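Local coordinates for ABC transporter sugar binding protein (Xanthomonas axonopodis pv. citri, PDB 3UOR), which probably binds maltose or a related sugar in the periplasm and delivers it to an ABC transporter for uptake into the cell, at residues 144-156 / 279-291. Sequence-based numbering, arbitrary orientation.
Sequences TRLLFYRKDLLRE and GMEGNWGTAPLPG
F148 and T286 are paired across two antiparallel strands, a non-hydrogen-bonded pair, and their side chains run side by side; the threonine methyl CG2 lies over one face of the phenyl ring, 4.0 Å from its centroid, in a CH-pi contact set toward the rim. W284 runs beside F148 in the same direction and brings CZ3 to the edge of that ring, near its plane, 3.8 Å from F148 CD1. Helix 267-275 covers this aromatic side, where F272 meets the F148 ring; the indole NE1 of W284 bonds to Q276, and the T286 hydroxyl to the carbonyl of L357.

On the other side of the sheet Y149 has CG between its backbone N and carbonyl carbon (chi1 69°), which swings the phenol across to G285. The glycine N lies over one ring face, toward the rim, and Y149 CE1 comes within 3.3 Å of G285 C, a closeness helped by the missing side chain; A287 CB approaches the ring obliquely. Further along, L147 reaches toward the ring of P290, its CD1 3.6 Å from P290 CD.

Strand 284-287 pairs with one edge of the long strand 134-150, whose other edge meets strand 259-264, placing the contact in the sheet of one lobe of the two-lobed periplasmic binding protein fold. L147 with A287 and Y149 with G285 are the hydrogen-bonded pairs. Where helix 151-156 begins, K151 N donates a hydrogen bond of 2.7 Å to N283 O, from above the carbonyl plane and with a bent N-H...O angle of 137°. The extended K151 chain then passes along G282 and W284, its CE 3.6 Å from W284 O. On the F148 and W284 side R150 grips D152 side-on in a salt bridge: NH2 to OD2 at 2.8 Å, nearly straight, and NE to OD1, while its NH1 bonds to the carbonyl of F254.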
ATOM      1  N   THR A 144      -2.135  -1.335   2.948  1.00 27.55           N
ATOM      2  CA  THR A 144      -3.300  -1.237   2.081  1.00 25.37           C
ATOM      3  C   THR A 144      -4.310  -0.289   2.738  1.00 30.80           C
ATOM      4  O   THR A 144      -4.212  -0.027   3.934  1.00 33.95           O
ATOM      5  CB  THR A 144      -3.921  -2.618   1.797  1.00 26.08           C
ATOM      6  OG1 THR A 144      -4.915  -2.498   0.766  1.00 26.01           O
ATOM      7  CG2 THR A 144      -4.582  -3.154   3.039  1.00 19.37           C
ATOM      8  N   ARG A 145      -5.260   0.231   1.960  1.00 26.53           N
ATOM      9  CA  ARG A 145      -6.150   1.292   2.432  1.00 26.69           C
ATOM     10  C   ARG A 145      -7.589   0.818   2.466  1.00 19.95           C
ATOM     11  O   ARG A 145      -8.059   0.195   1.525  1.00 24.99           O
ATOM     12  CB  ARG A 145      -6.046   2.512   1.491  1.00 28.59           C
ATOM     13  CG  ARG A 145      -4.596   2.994   1.274  1.00 24.80           C
ATOM     14  CD  ARG A 145      -3.933   3.285   2.614  1.00 33.23           C
ATOM     15  NE  ARG A 145      -2.500   3.549   2.474  1.00 39.11           N
ATOM     16  CZ  ARG A 145      -1.990   4.705   2.049  1.00 48.41           C
ATOM     17  NH1 ARG A 145      -2.799   5.715   1.721  1.00 30.14           N
ATOM     18  NH2 ARG A 145      -0.670   4.853   1.950  1.00 46.28           N
ATOM     19  N   LEU A 146      -8.295   1.102   3.550  1.00 20.00           N
ATOM     20  CA  LEU A 146      -9.673   0.638   3.675  1.00 22.56           C
ATOM     21  C   LEU A 146     -10.411   1.636   4.566  1.00 25.98           C
ATOM     22  O   LEU A 146      -9.856   2.688   4.901  1.00 34.51           O
ATOM     23  CB  LEU A 146      -9.708  -0.811   4.224  1.00 22.28           C
ATOM     24  CG  LEU A 146      -8.922  -1.154   5.492  1.00 27.86           C
ATOM     25  CD1 LEU A 146      -9.320  -0.238   6.643  1.00 23.89           C
ATOM     26  CD2 LEU A 146      -9.064  -2.656   5.910  1.00 26.91           C
ATOM     27  N   LEU A 147     -11.644   1.334   4.967  1.00 30.72           N
ATOM     28  CA  LEU A 147     -12.450   2.323   5.694  1.00 29.35           C
ATOM     29  C   LEU A 147     -12.355   2.252   7.208  1.00 32.73           C
ATOM     30  O   LEU A 147     -12.711   1.251   7.797  1.00 34.50           O
ATOM     31  CB  LEU A 147     -13.931   2.201   5.308  1.00 26.98           C
ATOM     32  CG  LEU A 147     -14.253   2.254   3.816  1.00 31.86           C
ATOM     33  CD1 LEU A 147     -15.695   1.831   3.598  1.00 26.47           C
ATOM     34  CD2 LEU A 147     -14.014   3.653   3.248  1.00 29.79           C
ATOM     35  N   PHE A 148     -11.890   3.324   7.833  1.00 32.06           N
ATOM     36  CA  PHE A 148     -12.097   3.538   9.260  1.00 29.87           C
ATOM     37  C   PHE A 148     -13.463   4.182   9.360  1.00 35.77           C
ATOM     38  O   PHE A 148     -13.782   5.047   8.554  1.00 36.05           O
ATOM     39  CB  PHE A 148     -11.032   4.495   9.822  1.00 31.43           C
ATOM     40  CG  PHE A 148      -9.675   3.880   9.931  1.00 34.80           C
ATOM     41  CD1 PHE A 148      -9.171   3.487  11.167  1.00 35.09           C
ATOM     42  CD2 PHE A 148      -8.915   3.655   8.808  1.00 28.49           C
ATOM     43  CE1 PHE A 148      -7.917   2.898  11.272  1.00 39.50           C
ATOM     44  CE2 PHE A 148      -7.659   3.051   8.911  1.00 32.78           C
ATOM     45  CZ  PHE A 148      -7.162   2.680  10.143  1.00 32.06           C
ATOM     46  N   TYR A 149     -14.271   3.777  10.338  1.00 32.91           N
ATOM     47  CA  TYR A 149     -15.633   4.284  10.433  1.00 30.27           C
ATOM     48  C   TYR A 149     -16.116   4.488  11.853  1.00 37.25           C
ATOM     49  O   TYR A 149     -15.689   3.780  12.767  1.00 37.78           O
ATOM     50  CB  TYR A 149     -16.619   3.380   9.691  1.00 31.75           C
ATOM     51  CG  TYR A 149     -16.842   2.028  10.320  1.00 35.72           C
ATOM     52  CD1 TYR A 149     -15.903   1.000  10.175  1.00 32.30           C
ATOM     53  CD2 TYR A 149     -17.993   1.771  11.056  1.00 36.32           C
ATOM     54  CE1 TYR A 149     -16.110  -0.259  10.752  1.00 37.67           C
ATOM     55  CE2 TYR A 149     -18.215   0.521  11.635  1.00 39.88           C
ATOM     56  CZ  TYR A 149     -17.273  -0.489  11.479  1.00 38.88           C
ATOM     57  OH  TYR A 149     -17.512  -1.716  12.037  1.00 38.89           O
ATOM     58  N   ARG A 150     -17.005   5.470  12.017  1.00 32.99           N
ATOM     59  CA  ARG A 150     -17.701   5.706  13.277  1.00 39.02           C
ATOM     60  C   ARG A 150     -18.938   4.815  13.348  1.00 39.92           C
ATOM     61  O   ARG A 150     -19.901   5.015  12.598  1.00 36.59           O
ATOM     62  CB  ARG A 150     -18.106   7.173  13.396  1.00 34.00           C
ATOM     63  CG  ARG A 150     -16.920   8.141  13.539  1.00 34.11           C
ATOM     64  CD  ARG A 150     -16.569   8.362  15.003  1.00 37.40           C
ATOM     65  NE  ARG A 150     -17.749   8.746  15.800  1.00 40.04           N
ATOM     66  CZ  ARG A 150     -18.143  10.004  15.997  1.00 49.04           C
ATOM     67  NH1 ARG A 150     -17.459  11.010  15.467  1.00 55.81           N
ATOM     68  NH2 ARG A 150     -19.216  10.264  16.734  1.00 42.65           N
ATOM     69  N   LYS A 151     -18.899   3.823  14.238  1.00 33.94           N
ATOM     70  CA  LYS A 151     -19.999   2.876  14.405  1.00 36.78           C
ATOM     71  C   LYS A 151     -21.292   3.566  14.816  1.00 40.69           C
ATOM     72  O   LYS A 151     -22.362   3.287  14.270  1.00 41.65           O
ATOM     73  CB  LYS A 151     -19.645   1.813  15.446  1.00 36.92           C
ATOM     74  CG  LYS A 151     -18.511   0.901  15.037  1.00 52.88           C
ATOM     75  CD  LYS A 151     -18.239  -0.164  16.100  1.00 64.48           C
ATOM     76  CE  LYS A 151     -17.057  -1.052  15.694  1.00 72.27           C
ATOM     77  NZ  LYS A 151     -16.650  -2.015  16.755  1.00 74.43           N
ATOM     78  N   ASP A 152     -21.186   4.456  15.793  1.00 41.48           N
ATOM     79  CA  ASP A 152     -22.338   5.223  16.247  1.00 42.38           C
ATOM     80  C   ASP A 152     -22.962   6.022  15.096  1.00 46.06           C
ATOM     81  O   ASP A 152     -24.167   5.956  14.882  1.00 48.34           O
ATOM     82  CB  ASP A 152     -21.947   6.130  17.417  1.00 47.73           C
ATOM     83  CG  ASP A 152     -20.758   7.028  17.098  1.00 60.68           C
ATOM     84  OD1 ASP A 152     -20.030   6.737  16.130  1.00 60.18           O
ATOM     85  OD2 ASP A 152     -20.545   8.026  17.822  1.00 66.94           O
ATOM     86  N   LEU A 153     -22.150   6.751  14.335  1.00 48.05           N
ATOM     87  CA  LEU A 153     -22.685   7.534  13.214  1.00 39.46           C
ATOM     88  C   LEU A 153     -23.320   6.634  12.149  1.00 40.89           C
ATOM     89  O   LEU A 153     -24.313   6.998  11.528  1.00 40.06           O
ATOM     90  CB  LEU A 153     -21.597   8.420  12.597  1.00 34.71           C
ATOM     91  CG  LEU A 153     -21.426   9.850  13.135  1.00 49.46           C
ATOM     92  CD1 LEU A 153     -21.437   9.876  14.646  1.00 62.43           C
ATOM     93  CD2 LEU A 153     -20.157  10.541  12.596  1.00 32.63           C
ATOM     94  N   LEU A 154     -22.745   5.451  11.942  1.00 41.03           N
ATOM     95  CA  LEU A 154     -23.294   4.487  10.993  1.00 35.03           C
ATOM     96  C   LEU A 154     -24.677   4.009  11.451  1.00 38.56           C
ATOM     97  O   LEU A 154     -25.621   3.926  10.653  1.00 38.58           O
ATOM     98  CB  LEU A 154     -22.357   3.289  10.846  1.00 30.85           C
ATOM     99  CG  LEU A 154     -22.826   2.209   9.877  1.00 33.84           C
ATOM    100  CD1 LEU A 154     -22.871   2.744   8.451  1.00 33.65           C
ATOM    101  CD2 LEU A 154     -21.894   1.015   9.959  1.00 32.83           C
ATOM    102  N   ARG A 155     -24.779   3.698  12.741  1.00 32.82           N
ATOM    103  CA  ARG A 155     -26.030   3.265  13.360  1.00 37.06           C
ATOM    104  C   ARG A 155     -27.090   4.377  13.334  1.00 46.64           C
ATOM    105  O   ARG A 155     -28.271   4.118  13.082  1.00 45.80           O
ATOM    106  CB  ARG A 155     -25.770   2.767  14.801  1.00 44.94           C
ATOM    107  CG  ARG A 155     -27.043   2.490  15.636  1.00 43.59           C
ATOM    108  CD  ARG A 155     -26.720   1.849  16.986  1.00 47.65           C
ATOM    109  NE  ARG A 155     -25.422   2.254  17.515  1.00 62.13           N
ATOM    110  CZ  ARG A 155     -24.357   1.455  17.568  1.00 76.18           C
ATOM    111  NH1 ARG A 155     -24.458   0.199  17.129  1.00 78.57           N
ATOM    112  NH2 ARG A 155     -23.190   1.905  18.058  1.00 69.10           N
ATOM    113  N   GLU A 156     -26.670   5.618  13.555  1.00 46.06           N
ATOM    114  CA  GLU A 156     -27.613   6.726  13.506  1.00 49.88           C
ATOM    115  C   GLU A 156     -28.188   6.896  12.115  1.00 50.25           C
ATOM    116  O   GLU A 156     -29.342   7.283  11.962  1.00 44.98           O
ATOM    117  CB  GLU A 156     -26.982   8.016  14.025  1.00 53.97           C
ATOM    118  CG  GLU A 156     -26.722   7.916  15.532  1.00 65.81           C
ATOM    119  CD  GLU A 156     -25.855   9.028  16.074  1.00 71.78           C
ATOM    120  OE1 GLU A 156     -25.673  10.053  15.376  1.00 76.00           O
ATOM    121  OE2 GLU A 156     -25.363   8.867  17.211  1.00 71.64           O
ATOM    122  N   GLY A 279     -15.684   8.483  25.992  1.00 78.64           N
ATOM    123  CA  GLY A 279     -16.850   7.656  25.724  1.00 87.12           C
ATOM    124  C   GLY A 279     -16.819   6.840  24.441  1.00 91.91           C
ATOM    125  O   GLY A 279     -17.781   6.132  24.129  1.00 94.43           O
ATOM    126  N   MET A 280     -15.703   6.915  23.719  1.00 90.39           N
ATOM    127  CA  MET A 280     -15.611   6.411  22.348  1.00 86.76           C
ATOM    128  C   MET A 280     -14.930   5.060  22.140  1.00 81.65           C
ATOM    129  O   MET A 280     -14.780   4.628  20.993  1.00 71.67           O
ATOM    130  CB  MET A 280     -14.896   7.435  21.469  1.00 81.01           C
ATOM    131  CG  MET A 280     -15.766   8.558  21.023  1.00 79.78           C
ATOM    132  SD  MET A 280     -16.895   8.024  19.737  1.00108.00           S
ATOM    133  CE  MET A 280     -17.031   9.583  18.866  1.00 90.98           C
ATOM    134  N   GLU A 281     -14.496   4.402  23.210  1.00 82.75           N
ATOM    135  CA  GLU A 281     -13.904   3.083  23.041  1.00 78.19           C
ATOM    136  C   GLU A 281     -14.953   2.179  22.388  1.00 72.28           C
ATOM    137  O   GLU A 281     -16.114   2.158  22.811  1.00 74.76           O
ATOM    138  CB  GLU A 281     -13.406   2.510  24.375  1.00 85.64           C
ATOM    139  CG  GLU A 281     -12.832   1.090  24.260  1.00 95.64           C
ATOM    140  CD  GLU A 281     -11.457   0.916  24.923  1.00103.01           C
ATOM    141  OE1 GLU A 281     -11.281   1.326  26.092  1.00102.77           O
ATOM    142  OE2 GLU A 281     -10.554   0.347  24.272  1.00102.66           O
ATOM    143  N   GLY A 282     -14.558   1.473  21.328  1.00 60.56           N
ATOM    144  CA  GLY A 282     -15.461   0.565  20.633  1.00 57.30           C
ATOM    145  C   GLY A 282     -16.591   1.171  19.798  1.00 60.25           C
ATOM    146  O   GLY A 282     -17.455   0.440  19.313  1.00 63.39           O
ATOM    147  N   ASN A 283     -16.603   2.490  19.628  1.00 49.72           N
ATOM    148  CA  ASN A 283     -17.551   3.120  18.713  1.00 54.24           C
ATOM    149  C   ASN A 283     -16.960   3.445  17.340  1.00 49.23           C
ATOM    150  O   ASN A 283     -17.562   4.174  16.555  1.00 54.69           O
ATOM    151  CB  ASN A 283     -18.189   4.360  19.340  1.00 66.94           C
ATOM    152  CG  ASN A 283     -19.310   4.007  20.296  1.00 86.18           C
ATOM    153  OD1 ASN A 283     -20.401   3.611  19.873  1.00 94.27           O
ATOM    154  ND2 ASN A 283     -19.046   4.129  21.595  1.00 92.67           N
ATOM    155  N   TRP A 284     -15.781   2.901  17.049  1.00 31.94           N
ATOM    156  CA  TRP A 284     -15.226   3.007  15.710  1.00 38.46           C
ATOM    157  C   TRP A 284     -14.536   1.706  15.350  1.00 41.69           C
ATOM    158  O   TRP A 284     -14.152   0.934  16.223  1.00 42.70           O
ATOM    159  CB  TRP A 284     -14.238   4.171  15.614  1.00 29.72           C
ATOM    160  CG  TRP A 284     -13.036   3.985  16.483  1.00 34.81           C
ATOM    161  CD1 TRP A 284     -12.961   4.198  17.835  1.00 32.01           C
ATOM    162  CD2 TRP A 284     -11.734   3.540  16.075  1.00 35.40           C
ATOM    163  NE1 TRP A 284     -11.695   3.923  18.281  1.00 40.70           N
ATOM    164  CE2 TRP A 284     -10.924   3.511  17.226  1.00 37.72           C
ATOM    165  CE3 TRP A 284     -11.182   3.139  14.855  1.00 35.19           C
ATOM    166  CZ2 TRP A 284      -9.598   3.115  17.191  1.00 37.08           C
ATOM    167  CZ3 TRP A 284      -9.860   2.746  14.819  1.00 37.19           C
ATOM    168  CH2 TRP A 284      -9.081   2.737  15.980  1.00 43.16           C
ATOM    169  N   GLY A 285     -14.380   1.468  14.056  1.00 41.05           N
ATOM    170  CA  GLY A 285     -13.734   0.266  13.598  1.00 38.34           C
ATOM    171  C   GLY A 285     -13.182   0.415  12.211  1.00 41.85           C
ATOM    172  O   GLY A 285     -13.136   1.519  11.676  1.00 36.89           O
ATOM    173  N   THR A 286     -12.774  -0.708  11.632  1.00 32.44           N
ATOM    174  CA  THR A 286     -12.248  -0.731  10.288  1.00 36.12           C
ATOM    175  C   THR A 286     -13.068  -1.729   9.471  1.00 39.99           C
ATOM    176  O   THR A 286     -13.554  -2.710  10.017  1.00 36.57           O
ATOM    177  CB  THR A 286     -10.788  -1.181  10.316  1.00 41.66           C
ATOM    178  OG1 THR A 286     -10.716  -2.472  10.909  1.00 36.17           O
ATOM    179  CG2 THR A 286      -9.945  -0.230  11.145  1.00 37.29           C
ATOM    180  N   ALA A 287     -13.232  -1.478   8.172  1.00 29.41           N
ATOM    181  CA  ALA A 287     -14.008  -2.369   7.314  1.00 29.21           C
ATOM    182  C   ALA A 287     -13.328  -2.432   5.966  1.00 33.97           C
ATOM    183  O   ALA A 287     -12.797  -1.442   5.490  1.00 36.82           O
ATOM    184  CB  ALA A 287     -15.475  -1.870   7.143  1.00 22.96           C
ATOM    185  N   PRO A 288     -13.357  -3.595   5.327  1.00 32.82           N
ATOM    186  CA  PRO A 288     -12.623  -3.666   4.062  1.00 27.92           C
ATOM    187  C   PRO A 288     -13.323  -2.836   2.992  1.00 33.54           C
ATOM    188  O   PRO A 288     -14.474  -2.470   3.164  1.00 28.26           O
ATOM    189  CB  PRO A 288     -12.617  -5.167   3.735  1.00 24.13           C
ATOM    190  CG  PRO A 288     -13.727  -5.759   4.525  1.00 34.27           C
ATOM    191  CD  PRO A 288     -14.009  -4.859   5.697  1.00 33.83           C
ATOM    192  N   LEU A 289     -12.629  -2.541   1.905  1.00 27.67           N
ATOM    193  CA  LEU A 289     -13.113  -1.608   0.889  1.00 28.30           C
ATOM    194  C   LEU A 289     -14.258  -2.206   0.069  1.00 27.95           C
ATOM    195  O   LEU A 289     -14.108  -3.285  -0.501  1.00 29.98           O
ATOM    196  CB  LEU A 289     -11.928  -1.262  -0.030  1.00 26.56           C
ATOM    197  CG  LEU A 289     -11.767   0.121  -0.648  1.00 42.78           C
ATOM    198  CD1 LEU A 289     -11.893   1.224   0.402  1.00 39.99           C
ATOM    199  CD2 LEU A 289     -10.449   0.217  -1.403  1.00 33.87           C
ATOM    200  N   PRO A 290     -15.415  -1.524   0.002  1.00 22.43           N
ATOM    201  CA  PRO A 290     -16.440  -2.078  -0.893  1.00 24.40           C
ATOM    202  C   PRO A 290     -15.946  -2.130  -2.335  1.00 30.09           C
ATOM    203  O   PRO A 290     -15.135  -1.297  -2.735  1.00 23.82           O
ATOM    204  CB  PRO A 290     -17.583  -1.071  -0.771  1.00 26.81           C
ATOM    205  CG  PRO A 290     -17.381  -0.456   0.595  1.00 30.62           C
ATOM    206  CD  PRO A 290     -15.914  -0.373   0.781  1.00 27.92           C
ATOM    207  N   GLY A 291     -16.410  -3.110  -3.098  1.00 29.88           N
ATOM    208  CA  GLY A 291     -16.099  -3.186  -4.517  1.00 28.06           C
ATOM    209  C   GLY A 291     -17.387  -3.167  -5.332  1.00 39.59           C
ATOM    210  O   GLY A 291     -18.483  -3.142  -4.762  1.00 35.46           O
TER